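Local structure of diketoreductase (Acinetobacter baylyi, 4E12) at residues A[12-17]-A[43-47]; A[18-22]-A[144-149]; A[22-28]-A[173-179]. The protein reduces dicarbonyl compounds with NADH and probably also interconverts (3S)-3-hydroxyacyl-CoA and 3-oxoacyl-CoA in fatty acid beta-oxidation. All blocks are in the same frame, centred on the assembly; numbering follows the deposited sequence.

Overall arrangement
All three contacts lie in the NAD-binding domain and use helix 14-25, which they follow from its N-terminal turn (interaction 1) through its middle (interaction 2) to its C-terminal end (interaction 3). Neighbouring centres are about 10 Å apart and the outer two about 16 Å. The partners come in chain order: helix 37-57, the loop between strands 139-144 and 153-158, and the end of helix 164-176. F47 packs on A20 and F21 between interactions 1 and 2, while Q22 belongs to both 2 and 3 and F144 touches I177 and M179. One helix thus joins the dinucleotide-binding turn to parts of the domain over 120 residues later in sequence.

Interaction 1: A[12-17]-A[43-47]; sequences TGVLGS and AKKRF. With SO4 (sulfate ion), chain H.
R46 lays its guanidinium beside the turn that leads into helix 14-25, with the CA of G13 3.9 Å above the plane, over the centre of the group. Its chain is extended from CG to NE, which carries the group past S17 to the carbonyl of T12; R46 NH1 lies 2.9 Å from T12 O. A water at the edge of the guanidinium, in its plane, bridges the two residues, donating to T12 OG1 and accepting a weak bond from R46 NH1. The same T12 OG1 is hydrogen-bonded to D34.

Within the turn, G13 O is gripped twice, by S17 N and by S17 OG at 2.8 Å, and the two donors come from opposite faces of the carbonyl plane. The serine reaches back because its chi1 of 66° sets OG between the backbone N and the carbonyl carbon.

G13 and G16 fit the GxGxxG pattern of a Rossmann dinucleotide fold, with G13 as N-cap. T12, V14 and L15 contact NAD(+) in this protein; here a sulfate, probably from the crystallisation liquor, accepts from V14 N (O4, 153° at the hydrogen) and L15 N (O2, 169°). Two amides of the first helical turn thus hold an anion where the helix dipole would probably help.

Close van der Waals contacts complete the interface with helix 37-57. T12 CB presses on A43 CB at 3.4 Å, tighter than usual for carbons. The F47 ring turns its edge to a backbone oxygen, with CE1 3.3 Å from S17 O in the ring plane and 3.8 Å from S17 CB.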
ATOM      1  N   THR A  12       6.120 -21.826 -22.487  1.00 34.37           N
ATOM      2  CA  THR A  12       4.708 -22.143 -22.416  1.00 34.27           C
ATOM      3  C   THR A  12       4.297 -22.497 -21.009  1.00 36.80           C
ATOM      4  O   THR A  12       3.353 -23.266 -20.809  1.00 34.84           O
ATOM      5  CB  THR A  12       4.353 -23.296 -23.360  1.00 35.61           C
ATOM      6  OG1 THR A  12       5.127 -24.462 -23.024  1.00 35.78           O
ATOM      7  CG2 THR A  12       4.633 -22.884 -24.797  1.00 32.16           C
ATOM      8  N   GLY A  13       5.023 -21.941 -20.043  1.00 35.51           N
ATOM      9  CA  GLY A  13       4.685 -22.128 -18.643  1.00 37.01           C
ATOM     10  C   GLY A  13       3.465 -21.342 -18.221  1.00 36.31           C
ATOM     11  O   GLY A  13       2.666 -20.931 -19.066  1.00 34.38           O
ATOM     12  N   VAL A  14       3.309 -21.135 -16.917  1.00 34.61           N
ATOM     13  CA  VAL A  14       2.178 -20.377 -16.389  1.00 32.19           C
ATOM     14  C   VAL A  14       2.037 -19.008 -17.071  1.00 33.39           C
ATOM     15  O   VAL A  14       0.952 -18.659 -17.545  1.00 32.43           O
ATOM     16  CB  VAL A  14       2.309 -20.193 -14.854  1.00 34.95           C
ATOM     17  CG1 VAL A  14       1.226 -19.267 -14.335  1.00 34.15           C
ATOM     18  CG2 VAL A  14       2.219 -21.551 -14.155  1.00 36.40           C
ATOM     19  N   LEU A  15       3.134 -18.251 -17.139  1.00 31.35           N
ATOM     20  CA  LEU A  15       3.111 -16.913 -17.719  1.00 30.04           C
ATOM     21  C   LEU A  15       3.096 -16.931 -19.245  1.00 27.33           C
ATOM     22  O   LEU A  15       2.333 -16.190 -19.859  1.00 28.36           O
ATOM     23  CB  LEU A  15       4.279 -16.064 -17.227  1.00 35.45           C
ATOM     24  CG  LEU A  15       4.304 -15.758 -15.726  1.00 50.08           C
ATOM     25  CD1 LEU A  15       5.638 -15.137 -15.322  1.00 60.73           C
ATOM     26  CD2 LEU A  15       3.142 -14.844 -15.380  1.00 46.20           C
ATOM     27  N   GLY A  16       3.949 -17.736 -19.861  1.00 26.09           N
ATOM     28  CA  GLY A  16       3.962 -17.799 -21.313  1.00 28.24           C
ATOM     29  C   GLY A  16       2.635 -18.238 -21.917  1.00 27.22           C
ATOM     30  O   GLY A  16       2.218 -17.742 -22.966  1.00 29.54           O
ATOM     31  N   SER A  17       1.963 -19.177 -21.273  1.00 27.59           N
ATOM     32  CA  SER A  17       0.713 -19.677 -21.845  1.00 26.58           C
ATOM     33  C   SER A  17      -0.390 -18.621 -21.738  1.00 26.74           C
ATOM     34  O   SER A  17      -1.185 -18.476 -22.665  1.00 29.48           O
ATOM     35  CB  SER A  17       0.264 -21.001 -21.222  1.00 30.29           C
ATOM     36  OG  SER A  17      -0.068 -20.829 -19.862  1.00 33.24           O
ATOM     37  N   ALA A  43       1.671 -27.552 -22.994  1.00 31.14           N
ATOM     38  CA  ALA A  43       1.204 -26.218 -23.364  1.00 33.45           C
ATOM     39  C   ALA A  43      -0.218 -26.289 -23.891  1.00 36.29           C
ATOM     40  O   ALA A  43      -1.063 -25.457 -23.536  1.00 32.21           O
ATOM     41  CB  ALA A  43       2.121 -25.606 -24.418  1.00 32.81           C
ATOM     42  N   LYS A  44      -0.478 -27.277 -24.746  1.00 36.70           N
ATOM     43  CA  LYS A  44      -1.821 -27.475 -25.269  1.00 35.50           C
ATOM     44  C   LYS A  44      -2.781 -27.671 -24.098  1.00 35.66           C
ATOM     45  O   LYS A  44      -3.857 -27.076 -24.067  1.00 30.50           O
ATOM     46  CB  LYS A  44      -1.879 -28.660 -26.240  1.00 35.32           C
ATOM     47  CG  LYS A  44      -3.254 -28.856 -26.864  1.00 37.89           C
ATOM     48  CD  LYS A  44      -3.255 -30.003 -27.848  1.00 46.47           C
ATOM     49  CE  LYS A  44      -4.652 -30.268 -28.374  1.00 49.92           C
ATOM     50  NZ  LYS A  44      -4.675 -31.424 -29.317  1.00 66.83           N
ATOM     51  N   LYS A  45      -2.380 -28.465 -23.112  1.00 34.89           N
ATOM     52  CA  LYS A  45      -3.180 -28.613 -21.903  1.00 36.25           C
ATOM     53  C   LYS A  45      -3.389 -27.276 -21.184  1.00 34.85           C
ATOM     54  O   LYS A  45      -4.508 -26.975 -20.759  1.00 32.45           O
ATOM     55  CB  LYS A  45      -2.590 -29.671 -20.959  1.00 36.75           C
ATOM     56  CG  LYS A  45      -2.575 -31.073 -21.566  1.00 44.48           C
ATOM     57  CD  LYS A  45      -1.869 -32.077 -20.661  1.00 54.62           C
ATOM     58  CE  LYS A  45      -1.779 -33.448 -21.320  1.00 67.86           C
ATOM     59  NZ  LYS A  45      -1.076 -34.444 -20.457  1.00 64.86           N
ATOM     60  N   ARG A  46      -2.347 -26.456 -21.048  1.00 34.27           N
ATOM     61  CA  ARG A  46      -2.565 -25.174 -20.381  1.00 32.02           C
ATOM     62  C   ARG A  46      -3.540 -24.339 -21.194  1.00 31.51           C
ATOM     63  O   ARG A  46      -4.401 -23.661 -20.633  1.00 30.74           O
ATOM     64  CB  ARG A  46      -1.276 -24.387 -20.156  1.00 34.37           C
ATOM     65  CG  ARG A  46      -0.306 -25.034 -19.178  1.00 33.31           C
ATOM     66  CD  ARG A  46       0.846 -24.106 -18.835  1.00 37.51           C
ATOM     67  NE  ARG A  46       1.710 -24.693 -17.816  1.00 39.96           N
ATOM     68  CZ  ARG A  46       2.747 -25.483 -18.075  1.00 58.72           C
ATOM     69  NH1 ARG A  46       3.061 -25.790 -19.328  1.00 51.24           N
ATOM     70  NH2 ARG A  46       3.475 -25.973 -17.081  1.00 64.52           N
ATOM     71  N   PHE A  47      -3.397 -24.382 -22.514  1.00 30.29           N
ATOM     72  CA  PHE A  47      -4.279 -23.600 -23.379  1.00 33.18           C
ATOM     73  C   PHE A  47      -5.727 -24.064 -23.275  1.00 33.97           C
ATOM     74  O   PHE A  47      -6.648 -23.245 -23.274  1.00 31.35           O
ATOM     75  CB  PHE A  47      -3.834 -23.644 -24.839  1.00 32.26           C
ATOM     76  CG  PHE A  47      -2.557 -22.916 -25.123  1.00 30.20           C
ATOM     77  CD1 PHE A  47      -2.266 -21.698 -24.511  1.00 29.42           C
ATOM     78  CD2 PHE A  47      -1.639 -23.448 -26.017  1.00 32.33           C
ATOM     79  CE1 PHE A  47      -1.081 -21.029 -24.786  1.00 31.03           C
ATOM     80  CE2 PHE A  47      -0.457 -22.787 -26.299  1.00 29.48           C
ATOM     81  CZ  PHE A  47      -0.173 -21.576 -25.684  1.00 31.30           C
TER
HETATM   82  S   SO4 H 407       6.523 -20.249 -15.590  1.00 56.94           S
HETATM   83  O1  SO4 H 407       6.875 -19.530 -14.351  1.00 79.37           O
HETATM   84  O2  SO4 H 407       5.741 -19.351 -16.462  1.00 52.97           O
HETATM   85  O3  SO4 H 407       7.750 -20.675 -16.283  1.00 50.58           O
HETATM   86  O4  SO4 H 407       5.719 -21.440 -15.249  1.00 42.91           O
HETATM   87  O   HOH W   1       4.752 -26.549 -21.567  1.00 40.44           O

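Interaction 2: A[18-22]-A[144-149]; sequences QIAFQ and FANHVW. With SO4 (sulfate ion), chain J.
Q18 puts its side-chain amide into the bend of the loop 144-149, where Q18 OE1 accepts from two successive backbone amides. Its CG lies beside the backbone N and the chain runs extended from there, out to the loop. The bond from V148 N is 3.0 Å long and nearly collinear with the side-chain C=O (170° at the oxygen); that from H147 N is shorter, 2.7 Å, but weak because its angle at the hydrogen is only 122°. Q18 NE2 donates to N146 OD1 at 2.8 Å, with the acceptor close to the Q18 amide plane although the two amide planes are 36° apart. A weak bond to V14 O gives NE2 a second acceptor.

I19 CG1 sits over one face of the F144 ring, 3.8 Å from the centroid and close to the ring normal, a CH-pi contact, and I19 CD1 comes within 3.4 Å of F144 CD1. V148 directs CG2 at Q22 CB, 3.9 Å away, while Q22 OE1 goes to the Y54 hydroxyl.

On the outer side, N146 ND2 donates weakly to a sulfate, probably from the crystallisation liquor, and H147 NE2 makes a nearly straight bond to its O3. With both its oxygen and its nitrogen engaged, the Q18 amide has its orientation fixed, and this ties the loop after strand 139-144 to the nucleotide-binding helix of the Rossmann-type domain.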
ATOM      1  N   GLN A  18      -0.440 -17.877 -20.635  1.00 30.79           N
ATOM      2  CA  GLN A  18      -1.432 -16.796 -20.514  1.00 30.73           C
ATOM      3  C   GLN A  18      -1.183 -15.701 -21.545  1.00 27.15           C
ATOM      4  O   GLN A  18      -2.120 -15.172 -22.145  1.00 32.19           O
ATOM      5  CB  GLN A  18      -1.402 -16.174 -19.122  1.00 32.71           C
ATOM      6  CG  GLN A  18      -1.767 -17.138 -18.034  1.00 37.33           C
ATOM      7  CD  GLN A  18      -1.804 -16.511 -16.660  1.00 36.54           C
ATOM      8  OE1 GLN A  18      -2.210 -15.360 -16.482  1.00 33.67           O
ATOM      9  NE2 GLN A  18      -1.373 -17.271 -15.676  1.00 38.21           N
ATOM     10  N   ILE A  19       0.082 -15.342 -21.737  1.00 29.68           N
ATOM     11  CA  ILE A  19       0.428 -14.287 -22.673  1.00 27.67           C
ATOM     12  C   ILE A  19       0.046 -14.722 -24.081  1.00 29.17           C
ATOM     13  O   ILE A  19      -0.527 -13.949 -24.853  1.00 25.87           O
ATOM     14  CB  ILE A  19       1.945 -13.975 -22.627  1.00 30.96           C
ATOM     15  CG1 ILE A  19       2.326 -13.400 -21.257  1.00 31.27           C
ATOM     16  CG2 ILE A  19       2.322 -13.047 -23.776  1.00 28.94           C
ATOM     17  CD1 ILE A  19       3.827 -13.206 -21.045  1.00 32.45           C
ATOM     18  N   ALA A  20       0.367 -15.969 -24.398  1.00 30.00           N
ATOM     19  CA  ALA A  20       0.073 -16.526 -25.707  1.00 29.52           C
ATOM     20  C   ALA A  20      -1.427 -16.589 -25.935  1.00 30.89           C
ATOM     21  O   ALA A  20      -1.908 -16.207 -27.005  1.00 30.62           O
ATOM     22  CB  ALA A  20       0.716 -17.899 -25.849  1.00 26.50           C
ATOM     23  N   PHE A  21      -2.175 -17.021 -24.919  1.00 29.43           N
ATOM     24  CA  PHE A  21      -3.605 -17.184 -25.073  1.00 30.22           C
ATOM     25  C   PHE A  21      -4.316 -15.853 -25.178  1.00 31.16           C
ATOM     26  O   PHE A  21      -5.164 -15.686 -26.046  1.00 29.07           O
ATOM     27  CB  PHE A  21      -4.238 -18.034 -23.963  1.00 28.22           C
ATOM     28  CG  PHE A  21      -5.619 -18.507 -24.311  1.00 31.97           C
ATOM     29  CD1 PHE A  21      -5.798 -19.714 -24.984  1.00 30.17           C
ATOM     30  CD2 PHE A  21      -6.743 -17.742 -23.983  1.00 31.09           C
ATOM     31  CE1 PHE A  21      -7.091 -20.164 -25.331  1.00 33.07           C
ATOM     32  CE2 PHE A  21      -8.029 -18.176 -24.321  1.00 33.90           C
ATOM     33  CZ  PHE A  21      -8.206 -19.389 -24.992  1.00 34.14           C
ATOM     34  N   GLN A  22      -3.997 -14.917 -24.292  1.00 27.87           N
ATOM     35  CA  GLN A  22      -4.527 -13.562 -24.373  1.00 29.77           C
ATOM     36  C   GLN A  22      -4.285 -12.971 -25.768  1.00 36.27           C
ATOM     37  O   GLN A  22      -5.157 -12.328 -26.360  1.00 33.20           O
ATOM     38  CB  GLN A  22      -3.866 -12.674 -23.302  1.00 27.18           C
ATOM     39  CG  GLN A  22      -4.434 -11.244 -23.210  1.00 30.15           C
ATOM     40  CD  GLN A  22      -5.843 -11.166 -22.634  1.00 29.13           C
ATOM     41  OE1 GLN A  22      -6.435 -12.174 -22.239  1.00 35.55           O
ATOM     42  NE2 GLN A  22      -6.386  -9.957 -22.583  1.00 33.98           N
ATOM     43  N   PHE A 144       3.914  -8.739 -17.682  1.00 29.41           N
ATOM     44  CA  PHE A 144       2.532  -9.086 -17.344  1.00 30.80           C
ATOM     45  C   PHE A 144       2.421  -9.525 -15.882  1.00 34.16           C
ATOM     46  O   PHE A 144       3.425  -9.786 -15.216  1.00 37.04           O
ATOM     47  CB  PHE A 144       2.087 -10.252 -18.227  1.00 32.48           C
ATOM     48  CG  PHE A 144       2.062  -9.926 -19.685  1.00 33.91           C
ATOM     49  CD1 PHE A 144       3.238  -9.905 -20.430  1.00 33.48           C
ATOM     50  CD2 PHE A 144       0.859  -9.638 -20.322  1.00 34.81           C
ATOM     51  CE1 PHE A 144       3.209  -9.600 -21.793  1.00 32.67           C
ATOM     52  CE2 PHE A 144       0.826  -9.337 -21.669  1.00 31.55           C
ATOM     53  CZ  PHE A 144       1.998  -9.317 -22.407  1.00 34.57           C
ATOM     54  N   ALA A 145       1.186  -9.650 -15.400  1.00 35.61           N
ATOM     55  CA  ALA A 145       0.932 -10.105 -14.041  1.00 32.60           C
ATOM     56  C   ALA A 145       0.134 -11.402 -14.093  1.00 35.74           C
ATOM     57  O   ALA A 145      -0.714 -11.566 -14.971  1.00 39.68           O
ATOM     58  CB  ALA A 145       0.137  -9.048 -13.291  1.00 34.89           C
ATOM     59  N   ASN A 146       0.373 -12.311 -13.153  1.00 39.04           N
ATOM     60  CA  ASN A 146      -0.331 -13.600 -13.168  1.00 37.91           C
ATOM     61  C   ASN A 146      -1.859 -13.357 -13.243  1.00 41.63           C
ATOM     62  O   ASN A 146      -2.390 -12.452 -12.588  1.00 34.97           O
ATOM     63  CB  ASN A 146       0.036 -14.411 -11.924  1.00 46.67           C
ATOM     64  CG  ASN A 146      -0.373 -15.867 -12.035  1.00 49.00           C
ATOM     65  OD1 ASN A 146      -0.624 -16.375 -13.132  1.00 38.52           O
ATOM     66  ND2 ASN A 146      -0.452 -16.544 -10.897  1.00 45.56           N
ATOM     67  N   HIS A 147      -2.550 -14.166 -14.049  1.00 39.59           N
ATOM     68  CA  HIS A 147      -3.970 -13.972 -14.353  1.00 42.13           C
ATOM     69  C   HIS A 147      -4.184 -12.723 -15.201  1.00 39.95           C
ATOM     70  O   HIS A 147      -4.910 -11.805 -14.807  1.00 43.64           O
ATOM     71  CB  HIS A 147      -4.813 -13.938 -13.076  1.00 46.09           C
ATOM     72  CG  HIS A 147      -4.807 -15.232 -12.323  1.00 42.09           C
ATOM     73  ND1 HIS A 147      -5.830 -15.611 -11.481  1.00 51.20           N
ATOM     74  CD2 HIS A 147      -3.901 -16.239 -12.290  1.00 47.09           C
ATOM     75  CE1 HIS A 147      -5.553 -16.792 -10.960  1.00 48.46           C
ATOM     76  NE2 HIS A 147      -4.389 -17.196 -11.435  1.00 51.72           N
ATOM     77  N   VAL A 148      -3.565 -12.721 -16.379  1.00 39.31           N
ATOM     78  CA  VAL A 148      -3.515 -11.552 -17.249  1.00 37.02           C
ATOM     79  C   VAL A 148      -4.894 -11.104 -17.717  1.00 38.38           C
ATOM     80  O   VAL A 148      -5.077  -9.934 -18.050  1.00 37.29           O
ATOM     81  CB  VAL A 148      -2.630 -11.794 -18.501  1.00 35.96           C
ATOM     82  CG1 VAL A 148      -1.227 -12.223 -18.094  1.00 36.12           C
ATOM     83  CG2 VAL A 148      -3.281 -12.814 -19.427  1.00 38.07           C
ATOM     84  N   TRP A 149      -5.856 -12.021 -17.768  1.00 42.88           N
ATOM     85  CA  TRP A 149      -7.189 -11.665 -18.241  1.00 45.67           C
ATOM     86  C   TRP A 149      -7.879 -10.729 -17.248  1.00 55.02           C
ATOM     87  O   TRP A 149      -8.736  -9.931 -17.637  1.00 62.60           O
ATOM     88  CB  TRP A 149      -8.054 -12.914 -18.480  1.00 42.39           C
ATOM     89  CG  TRP A 149      -8.258 -13.727 -17.246  1.00 36.89           C
ATOM     90  CD1 TRP A 149      -9.246 -13.580 -16.308  1.00 33.54           C
ATOM     91  CD2 TRP A 149      -7.441 -14.811 -16.804  1.00 40.42           C
ATOM     92  NE1 TRP A 149      -9.085 -14.504 -15.305  1.00 40.97           N
ATOM     93  CE2 TRP A 149      -7.983 -15.272 -15.581  1.00 37.98           C
ATOM     94  CE3 TRP A 149      -6.295 -15.434 -17.314  1.00 41.28           C
ATOM     95  CZ2 TRP A 149      -7.412 -16.330 -14.857  1.00 40.68           C
ATOM     96  CZ3 TRP A 149      -5.729 -16.486 -16.596  1.00 37.19           C
ATOM     97  CH2 TRP A 149      -6.289 -16.922 -15.381  1.00 38.10           C
TER
HETATM   98  S   SO4 J 409      -1.880 -20.123 -11.296  1.00195.06           S
HETATM   99  O1  SO4 J 409      -2.022 -19.150 -12.397  1.00 60.48           O
HETATM  100  O2  SO4 J 409      -1.789 -21.485 -11.868  1.00 75.02           O
HETATM  101  O3  SO4 J 409      -3.058 -20.021 -10.408  1.00 67.22           O
HETATM  102  O4  SO4 J 409      -0.652 -19.827 -10.525  1.00 59.69           O

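Interaction 3: A[22-28]-A[173-179]; sequences QTAFHGF and FASAIGM
F28, F173 and I177 make the tightly packed half of this contact. The F173 ring turns its edge to the face of F28 in a T-shaped pair, centroids 5.0 Å apart and planes at 72°, with F173 CE1 above the centre of the F28 ring. I177 CG2 comes within 3.5 Å of F28 CE1. T23 closes the inner side, its CG2 3.8 Å from F173 CZ at the ring edge; T23 OG1 is hydrogen-bonded to I19 O. Beneath them, V7 of strand 6-10 touches T23, F28 and F173. Buried Q22, bent at chi2 (71°), donates from NE2 to I177 O at 2.8 Å, nearly in line with the C=O (161°), while its OE1 is hydrogen-bonded to Y54 OH, so both amide ends are used.

The looser, more open side holds exposed A176, whose CB meets the rim of F28 in the ring plane, and partly exposed H26. I177 O lies 3.2 Å above one face of the H26 ring, toward its rim, and is not hydrogen-bonded to ND1. The imidazole is held by a bond within its own segment, H26 ND1 to Q22 O at 3.0 Å, with the acceptor in the ring plane.

Both segments end helices, H26 and I177 being the first residues to leave helical geometry. Helix 164-176 ends in a Schellman motif, with G178 at positive phi as C-prime residue, M179 N bonded to A174 O and G178 N to S175 O.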
ATOM      1  N   GLN A  22      -3.997 -14.917 -24.292  1.00 27.87           N
ATOM      2  CA  GLN A  22      -4.527 -13.562 -24.373  1.00 29.77           C
ATOM      3  C   GLN A  22      -4.285 -12.971 -25.768  1.00 36.27           C
ATOM      4  O   GLN A  22      -5.157 -12.328 -26.360  1.00 33.20           O
ATOM      5  CB  GLN A  22      -3.866 -12.674 -23.302  1.00 27.18           C
ATOM      6  CG  GLN A  22      -4.434 -11.244 -23.210  1.00 30.15           C
ATOM      7  CD  GLN A  22      -5.843 -11.166 -22.634  1.00 29.13           C
ATOM      8  OE1 GLN A  22      -6.435 -12.174 -22.239  1.00 35.55           O
ATOM      9  NE2 GLN A  22      -6.386  -9.957 -22.583  1.00 33.98           N
ATOM     10  N   THR A  23      -3.090 -13.192 -26.298  1.00 33.90           N
ATOM     11  CA  THR A  23      -2.718 -12.615 -27.583  1.00 32.14           C
ATOM     12  C   THR A  23      -3.502 -13.276 -28.723  1.00 33.33           C
ATOM     13  O   THR A  23      -4.005 -12.593 -29.621  1.00 39.67           O
ATOM     14  CB  THR A  23      -1.187 -12.689 -27.794  1.00 30.98           C
ATOM     15  OG1 THR A  23      -0.538 -11.852 -26.829  1.00 27.33           O
ATOM     16  CG2 THR A  23      -0.802 -12.208 -29.178  1.00 30.39           C
ATOM     17  N   ALA A  24      -3.619 -14.596 -28.664  1.00 31.42           N
ATOM     18  CA  ALA A  24      -4.436 -15.346 -29.610  1.00 33.16           C
ATOM     19  C   ALA A  24      -5.910 -14.930 -29.518  1.00 32.85           C
ATOM     20  O   ALA A  24      -6.541 -14.640 -30.541  1.00 32.03           O
ATOM     21  CB  ALA A  24      -4.274 -16.843 -29.382  1.00 30.56           C
ATOM     22  N   PHE A  25      -6.443 -14.858 -28.297  1.00 34.47           N
ATOM     23  CA  PHE A  25      -7.856 -14.490 -28.086  1.00 31.40           C
ATOM     24  C   PHE A  25      -8.211 -13.142 -28.739  1.00 36.95           C
ATOM     25  O   PHE A  25      -9.359 -12.913 -29.135  1.00 36.91           O
ATOM     26  CB  PHE A  25      -8.172 -14.445 -26.585  1.00 34.98           C
ATOM     27  CG  PHE A  25      -9.591 -14.053 -26.268  1.00 40.31           C
ATOM     28  CD1 PHE A  25     -10.667 -14.805 -26.746  1.00 38.99           C
ATOM     29  CD2 PHE A  25      -9.854 -12.931 -25.488  1.00 37.31           C
ATOM     30  CE1 PHE A  25     -11.987 -14.435 -26.444  1.00 39.38           C
ATOM     31  CE2 PHE A  25     -11.156 -12.561 -25.185  1.00 38.60           C
ATOM     32  CZ  PHE A  25     -12.221 -13.307 -25.661  1.00 32.11           C
ATOM     33  N   HIS A  26      -7.230 -12.259 -28.853  1.00 30.14           N
ATOM     34  CA  HIS A  26      -7.454 -10.932 -29.420  1.00 30.52           C
ATOM     35  C   HIS A  26      -7.099 -10.790 -30.891  1.00 35.51           C
ATOM     36  O   HIS A  26      -6.936  -9.665 -31.372  1.00 33.96           O
ATOM     37  CB  HIS A  26      -6.751  -9.849 -28.621  1.00 29.59           C
ATOM     38  CG  HIS A  26      -7.453  -9.478 -27.356  1.00 31.37           C
ATOM     39  ND1 HIS A  26      -7.278 -10.165 -26.176  1.00 39.85           N
ATOM     40  CD2 HIS A  26      -8.337  -8.485 -27.089  1.00 32.50           C
ATOM     41  CE1 HIS A  26      -8.027  -9.614 -25.236  1.00 34.30           C
ATOM     42  NE2 HIS A  26      -8.677  -8.594 -25.764  1.00 37.65           N
ATOM     43  N   GLY A  27      -6.961 -11.908 -31.599  1.00 37.42           N
ATOM     44  CA  GLY A  27      -6.930 -11.841 -33.049  1.00 36.14           C
ATOM     45  C   GLY A  27      -5.582 -11.984 -33.708  1.00 41.30           C
ATOM     46  O   GLY A  27      -5.508 -12.081 -34.931  1.00 41.35           O
ATOM     47  N   PHE A  28      -4.510 -11.994 -32.930  1.00 37.11           N
ATOM     48  CA  PHE A  28      -3.170 -12.115 -33.504  1.00 35.45           C
ATOM     49  C   PHE A  28      -2.874 -13.551 -33.883  1.00 34.18           C
ATOM     50  O   PHE A  28      -3.530 -14.474 -33.392  1.00 33.84           O
ATOM     51  CB  PHE A  28      -2.109 -11.571 -32.538  1.00 34.36           C
ATOM     52  CG  PHE A  28      -2.212 -10.088 -32.302  1.00 36.03           C
ATOM     53  CD1 PHE A  28      -3.169  -9.572 -31.440  1.00 39.13           C
ATOM     54  CD2 PHE A  28      -1.350  -9.207 -32.946  1.00 36.32           C
ATOM     55  CE1 PHE A  28      -3.268  -8.199 -31.223  1.00 35.34           C
ATOM     56  CE2 PHE A  28      -1.445  -7.830 -32.733  1.00 33.87           C
ATOM     57  CZ  PHE A  28      -2.407  -7.330 -31.868  1.00 37.08           C
ATOM     58  N   PHE A 173       0.394  -2.495 -29.110  1.00 34.57           N
ATOM     59  CA  PHE A 173       0.142  -3.929 -29.043  1.00 31.34           C
ATOM     60  C   PHE A 173      -0.482  -4.278 -27.699  1.00 30.86           C
ATOM     61  O   PHE A 173      -1.463  -5.022 -27.639  1.00 33.74           O
ATOM     62  CB  PHE A 173       1.431  -4.740 -29.200  1.00 28.96           C
ATOM     63  CG  PHE A 173       1.261  -6.193 -28.889  1.00 32.86           C
ATOM     64  CD1 PHE A 173       0.684  -7.056 -29.815  1.00 32.21           C
ATOM     65  CD2 PHE A 173       1.678  -6.704 -27.658  1.00 31.46           C
ATOM     66  CE1 PHE A 173       0.523  -8.418 -29.519  1.00 34.69           C
ATOM     67  CE2 PHE A 173       1.524  -8.060 -27.345  1.00 34.20           C
ATOM     68  CZ  PHE A 173       0.948  -8.924 -28.268  1.00 34.27           C
ATOM     69  N   ALA A 174       0.091  -3.756 -26.621  1.00 27.81           N
ATOM     70  CA  ALA A 174      -0.457  -4.049 -25.292  1.00 34.28           C
ATOM     71  C   ALA A 174      -1.969  -3.742 -25.225  1.00 37.82           C
ATOM     72  O   ALA A 174      -2.782  -4.551 -24.756  1.00 36.78           O
ATOM     73  CB  ALA A 174       0.302  -3.262 -24.234  1.00 37.79           C
ATOM     74  N   SER A 175      -2.343  -2.560 -25.701  1.00 34.09           N
ATOM     75  CA  SER A 175      -3.739  -2.148 -25.667  1.00 32.19           C
ATOM     76  C   SER A 175      -4.619  -3.063 -26.538  1.00 30.56           C
ATOM     77  O   SER A 175      -5.712  -3.458 -26.117  1.00 34.58           O
ATOM     78  CB  SER A 175      -3.865  -0.710 -26.135  1.00 32.30           C
ATOM     79  OG  SER A 175      -3.197   0.164 -25.248  1.00 42.92           O
ATOM     80  N   ALA A 176      -4.115  -3.404 -27.723  1.00 31.76           N
ATOM     81  CA  ALA A 176      -4.789  -4.276 -28.696  1.00 31.39           C
ATOM     82  C   ALA A 176      -5.067  -5.653 -28.133  1.00 34.26           C
ATOM     83  O   ALA A 176      -6.021  -6.315 -28.549  1.00 37.63           O
ATOM     84  CB  ALA A 176      -3.957  -4.409 -29.955  1.00 32.25           C
ATOM     85  N   ILE A 177      -4.234  -6.114 -27.199  1.00 33.32           N
ATOM     86  CA  ILE A 177      -4.535  -7.392 -26.570  1.00 29.76           C
ATOM     87  C   ILE A 177      -5.260  -7.195 -25.244  1.00 33.09           C
ATOM     88  O   ILE A 177      -5.324  -8.098 -24.402  1.00 31.07           O
ATOM     89  CB  ILE A 177      -3.309  -8.322 -26.390  1.00 30.94           C
ATOM     90  CG1 ILE A 177      -2.238  -7.628 -25.543  1.00 31.99           C
ATOM     91  CG2 ILE A 177      -2.768  -8.750 -27.755  1.00 28.10           C
ATOM     92  CD1 ILE A 177      -1.253  -8.595 -24.914  1.00 33.84           C
ATOM     93  N   GLY A 178      -5.819  -6.010 -25.055  1.00 31.75           N
ATOM     94  CA  GLY A 178      -6.684  -5.829 -23.906  1.00 33.95           C
ATOM     95  C   GLY A 178      -5.984  -5.520 -22.595  1.00 36.24           C
ATOM     96  O   GLY A 178      -6.581  -5.670 -21.534  1.00 33.46           O
ATOM     97  N   MET A 179      -4.737  -5.075 -22.642  1.00 36.30           N
ATOM     98  CA  MET A 179      -4.024  -4.759 -21.408  1.00 37.82           C
ATOM     99  C   MET A 179      -4.078  -3.259 -21.177  1.00 36.40           C
ATOM    100  O   MET A 179      -4.316  -2.498 -22.114  1.00 34.49           O
ATOM    101  CB  MET A 179      -2.552  -5.157 -21.527  1.00 34.92           C
ATOM    102  CG  MET A 179      -2.324  -6.592 -21.958  1.00 38.69           C
ATOM    103  SD  MET A 179      -3.071  -7.820 -20.879  1.00 41.69           S
ATOM    104  CE  MET A 179      -2.225  -7.499 -19.371  1.00 31.75           C
TER